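Local atomic coordinates of beta-lactamase OXA-2 (Salmonella typhimurium, PDB entry 1K38), a protein that hydrolyses beta-lactam antibiotics such as oxacillin to substituted beta-amino acids, giving its bacterial host resistance to them. Residues R182-R187 / V203-G208. Residues are numbered along the deposited sequence; the frame is centred on the assembly and turned at random.
Sequences RNWILR and VEWPTG
R187 and E204 both set CG beside the backbone N and opposite the carbonyl carbon (chi1 -52° and -40°) and then run extended, which brings their charged ends together across two antiparallel strands. The resulting salt bridge is uneven: R187 NE lies 2.7 Å from E204 OE2, whereas the bond from R187 NH1 to E204 OE1 is weak at 3.2 Å. OE2 lies near the guanidinium plane, but NE meets it from above the carboxylate plane, the two planes being 56° apart. I185 CG2 covers one guanidinium face, over its centre. A second bond to OE2, from W202 NE1, further restrains the carboxylate, and R187 NH1 also pairs with D174 of the second subunit.

On the sheet face that carries L186 and V203, the two tryptophans lie side by side. W184 CB stands 3.5 Å from the centroid of the W205 six-membered ring, almost on its normal, a clear CH-pi contact. The W184 five-membered ring and the W205 six-membered ring are nearly parallel but strongly offset, with little stacking. W205 NE1 is hydrogen-bonded to A241 O, a bond that restrains the ring's rotation, and N183 brings its amide steeply against the ring's outer edge.

The backbones of I185 and E204 join the two faces as an antiparallel hydrogen-bonded pair: I185 N to E204 O is 3.1 Å, and E204 N to I185 O is 2.8 Å. A type I turn from W205 to G208 then leads into the next strand. Strands 184-192 and 196-205 form an antiparallel beta hairpin of the penicillin-recognising serine enzyme fold, and strand 184-192 carries K189, T190 and G191, substrate-binding residues by analogy with relatives.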
ATOM      1  N   ARG A 182       5.020   6.223   8.757  1.00 19.75           N
ATOM      2  CA  ARG A 182       6.138   6.562   7.886  1.00 19.89           C
ATOM      3  C   ARG A 182       7.083   5.402   7.594  1.00 20.42           C
ATOM      4  O   ARG A 182       7.619   5.301   6.487  1.00 21.54           O
ATOM      5  CB  ARG A 182       6.940   7.726   8.481  1.00 21.97           C
ATOM      6  CG  ARG A 182       6.184   9.041   8.528  1.00 26.70           C
ATOM      7  CD  ARG A 182       7.070  10.158   9.062  1.00 29.68           C
ATOM      8  NE  ARG A 182       6.344  11.418   9.183  1.00 31.90           N
ATOM      9  CZ  ARG A 182       5.907  12.138   8.154  1.00 33.01           C
ATOM     10  NH1 ARG A 182       6.123  11.729   6.908  1.00 33.15           N
ATOM     11  NH2 ARG A 182       5.241  13.264   8.370  1.00 32.85           N
ATOM     12  N   ASN A 183       7.286   4.523   8.573  1.00 20.24           N
ATOM     13  CA  ASN A 183       8.196   3.400   8.378  1.00 20.63           C
ATOM     14  C   ASN A 183       7.594   2.018   8.609  1.00 19.99           C
ATOM     15  O   ASN A 183       8.325   1.048   8.803  1.00 20.56           O
ATOM     16  CB  ASN A 183       9.441   3.563   9.262  1.00 24.86           C
ATOM     17  CG  ASN A 183       9.116   3.578  10.739  1.00 27.41           C
ATOM     18  OD1 ASN A 183      10.009   3.453  11.581  1.00 32.24           O
ATOM     19  ND2 ASN A 183       7.843   3.740  11.067  1.00 27.60           N
ATOM     20  N   TRP A 184       6.271   1.915   8.586  1.00 18.17           N
ATOM     21  CA  TRP A 184       5.636   0.612   8.774  1.00 17.04           C
ATOM     22  C   TRP A 184       4.302   0.509   8.041  1.00 16.41           C
ATOM     23  O   TRP A 184       3.579   1.496   7.904  1.00 15.64           O
ATOM     24  CB  TRP A 184       5.438   0.309  10.264  1.00 19.05           C
ATOM     25  CG  TRP A 184       4.551   1.267  10.989  1.00 19.40           C
ATOM     26  CD1 TRP A 184       4.906   2.473  11.525  1.00 19.57           C
ATOM     27  CD2 TRP A 184       3.154   1.106  11.251  1.00 17.46           C
ATOM     28  NE1 TRP A 184       3.814   3.072  12.106  1.00 18.82           N
ATOM     29  CE2 TRP A 184       2.726   2.255  11.951  1.00 19.42           C
ATOM     30  CE3 TRP A 184       2.221   0.102  10.960  1.00 17.82           C
ATOM     31  CZ2 TRP A 184       1.402   2.429  12.366  1.00 19.30           C
ATOM     32  CZ3 TRP A 184       0.906   0.274  11.371  1.00 18.36           C
ATOM     33  CH2 TRP A 184       0.508   1.430  12.067  1.00 20.19           C
ATOM     34  N   ILE A 185       3.995  -0.693   7.560  1.00 13.82           N
ATOM     35  CA  ILE A 185       2.751  -0.941   6.840  1.00 13.05           C
ATOM     36  C   ILE A 185       2.101  -2.225   7.334  1.00 12.35           C
ATOM     37  O   ILE A 185       2.721  -3.288   7.335  1.00 13.92           O
ATOM     38  CB  ILE A 185       2.992  -1.073   5.312  1.00 13.21           C
ATOM     39  CG1 ILE A 185       3.647   0.205   4.778  1.00 13.54           C
ATOM     40  CG2 ILE A 185       1.663  -1.303   4.586  1.00 13.46           C
ATOM     41  CD1 ILE A 185       4.051   0.131   3.316  1.00 17.15           C
ATOM     42  N   LEU A 186       0.847  -2.118   7.755  1.00 11.33           N
ATOM     43  CA  LEU A 186       0.102  -3.272   8.241  1.00 12.01           C
ATOM     44  C   LEU A 186      -0.828  -3.753   7.140  1.00 12.48           C
ATOM     45  O   LEU A 186      -1.686  -2.998   6.677  1.00 13.07           O
ATOM     46  CB  LEU A 186      -0.720  -2.894   9.482  1.00 14.06           C
ATOM     47  CG  LEU A 186      -1.708  -3.943  10.018  1.00 14.25           C
ATOM     48  CD1 LEU A 186      -0.960  -5.178  10.517  1.00 16.06           C
ATOM     49  CD2 LEU A 186      -2.523  -3.331  11.156  1.00 15.69           C
ATOM     50  N   ARG A 187      -0.638  -5.003   6.716  1.00 11.92           N
ATOM     51  CA  ARG A 187      -1.460  -5.612   5.672  1.00 11.19           C
ATOM     52  C   ARG A 187      -2.131  -6.815   6.314  1.00 11.85           C
ATOM     53  O   ARG A 187      -1.453  -7.695   6.849  1.00 13.51           O
ATOM     54  CB  ARG A 187      -0.596  -6.068   4.489  1.00 12.06           C
ATOM     55  CG  ARG A 187       0.328  -4.990   3.922  1.00 12.06           C
ATOM     56  CD  ARG A 187       1.057  -5.514   2.687  1.00 13.31           C
ATOM     57  NE  ARG A 187       2.227  -4.705   2.345  1.00 13.41           N
ATOM     58  CZ  ARG A 187       2.233  -3.685   1.494  1.00 13.18           C
ATOM     59  NH1 ARG A 187       3.367  -3.026   1.276  1.00 12.55           N
ATOM     60  NH2 ARG A 187       1.123  -3.326   0.855  1.00 14.17           N
ATOM     61  N   VAL A 203       3.111  -7.069   9.332  1.00 14.16           N
ATOM     62  CA  VAL A 203       3.458  -5.666   9.453  1.00 13.99           C
ATOM     63  C   VAL A 203       4.893  -5.563   8.946  1.00 14.94           C
ATOM     64  O   VAL A 203       5.780  -6.295   9.396  1.00 14.55           O
ATOM     65  CB  VAL A 203       3.360  -5.164  10.914  1.00 15.64           C
ATOM     66  CG1 VAL A 203       4.264  -5.977  11.814  1.00 21.54           C
ATOM     67  CG2 VAL A 203       3.711  -3.683  10.967  1.00 15.64           C
ATOM     68  N   GLU A 204       5.113  -4.672   7.984  1.00 15.00           N
ATOM     69  CA  GLU A 204       6.441  -4.495   7.406  1.00 16.48           C
ATOM     70  C   GLU A 204       7.180  -3.341   8.038  1.00 16.55           C
ATOM     71  O   GLU A 204       6.621  -2.258   8.222  1.00 17.89           O
ATOM     72  CB  GLU A 204       6.358  -4.205   5.906  1.00 19.16           C
ATOM     73  CG  GLU A 204       5.330  -4.989   5.160  1.00 18.56           C
ATOM     74  CD  GLU A 204       5.317  -4.667   3.679  1.00 16.39           C
ATOM     75  OE1 GLU A 204       5.802  -3.582   3.285  1.00 21.08           O
ATOM     76  OE2 GLU A 204       4.801  -5.492   2.908  1.00 15.74           O
ATOM     77  N   TRP A 205       8.450  -3.583   8.339  1.00 16.26           N
ATOM     78  CA  TRP A 205       9.331  -2.578   8.915  1.00 17.51           C
ATOM     79  C   TRP A 205      10.573  -2.511   8.031  1.00 17.33           C
ATOM     80  O   TRP A 205      10.789  -3.376   7.187  1.00 19.33           O
ATOM     81  CB  TRP A 205       9.730  -2.962  10.341  1.00 17.67           C
ATOM     82  CG  TRP A 205       8.598  -2.864  11.305  1.00 15.52           C
ATOM     83  CD1 TRP A 205       7.712  -3.850  11.637  1.00 17.59           C
ATOM     84  CD2 TRP A 205       8.196  -1.701  12.033  1.00 17.10           C
ATOM     85  NE1 TRP A 205       6.782  -3.370  12.527  1.00 17.42           N
ATOM     86  CE2 TRP A 205       7.054  -2.054  12.786  1.00 18.59           C
ATOM     87  CE3 TRP A 205       8.687  -0.391  12.120  1.00 18.45           C
ATOM     88  CZ2 TRP A 205       6.393  -1.143  13.619  1.00 19.48           C
ATOM     89  CZ3 TRP A 205       8.033   0.513  12.944  1.00 18.11           C
ATOM     90  CH2 TRP A 205       6.895   0.132  13.684  1.00 20.20           C
ATOM     91  N   PRO A 206      11.403  -1.477   8.210  1.00 19.06           N
ATOM     92  CA  PRO A 206      12.613  -1.349   7.396  1.00 20.68           C
ATOM     93  C   PRO A 206      13.548  -2.563   7.442  1.00 22.96           C
ATOM     94  O   PRO A 206      14.211  -2.871   6.457  1.00 25.40           O
ATOM     95  CB  PRO A 206      13.269  -0.095   7.963  1.00 20.45           C
ATOM     96  CG  PRO A 206      12.092   0.741   8.354  1.00 19.46           C
ATOM     97  CD  PRO A 206      11.199  -0.274   9.039  1.00 19.15           C
ATOM     98  N   THR A 207      13.589  -3.254   8.578  1.00 23.18           N
ATOM     99  CA  THR A 207      14.473  -4.409   8.735  1.00 24.58           C
ATOM    100  C   THR A 207      13.835  -5.758   8.409  1.00 23.96           C
ATOM    101  O   THR A 207      14.512  -6.785   8.415  1.00 24.97           O
ATOM    102  CB  THR A 207      15.044  -4.481  10.168  1.00 26.25           C
ATOM    103  OG1 THR A 207      13.973  -4.607  11.111  1.00 28.18           O
ATOM    104  CG2 THR A 207      15.843  -3.226  10.486  1.00 26.56           C
ATOM    105  N   GLY A 208      12.540  -5.757   8.118  1.00 22.16           N
ATOM    106  CA  GLY A 208      11.868  -7.006   7.806  1.00 21.23           C
ATOM    107  C   GLY A 208      10.401  -6.990   8.183  1.00 19.73           C
ATOM    108  O   GLY A 208       9.914  -6.031   8.783  1.00 19.81           O
TER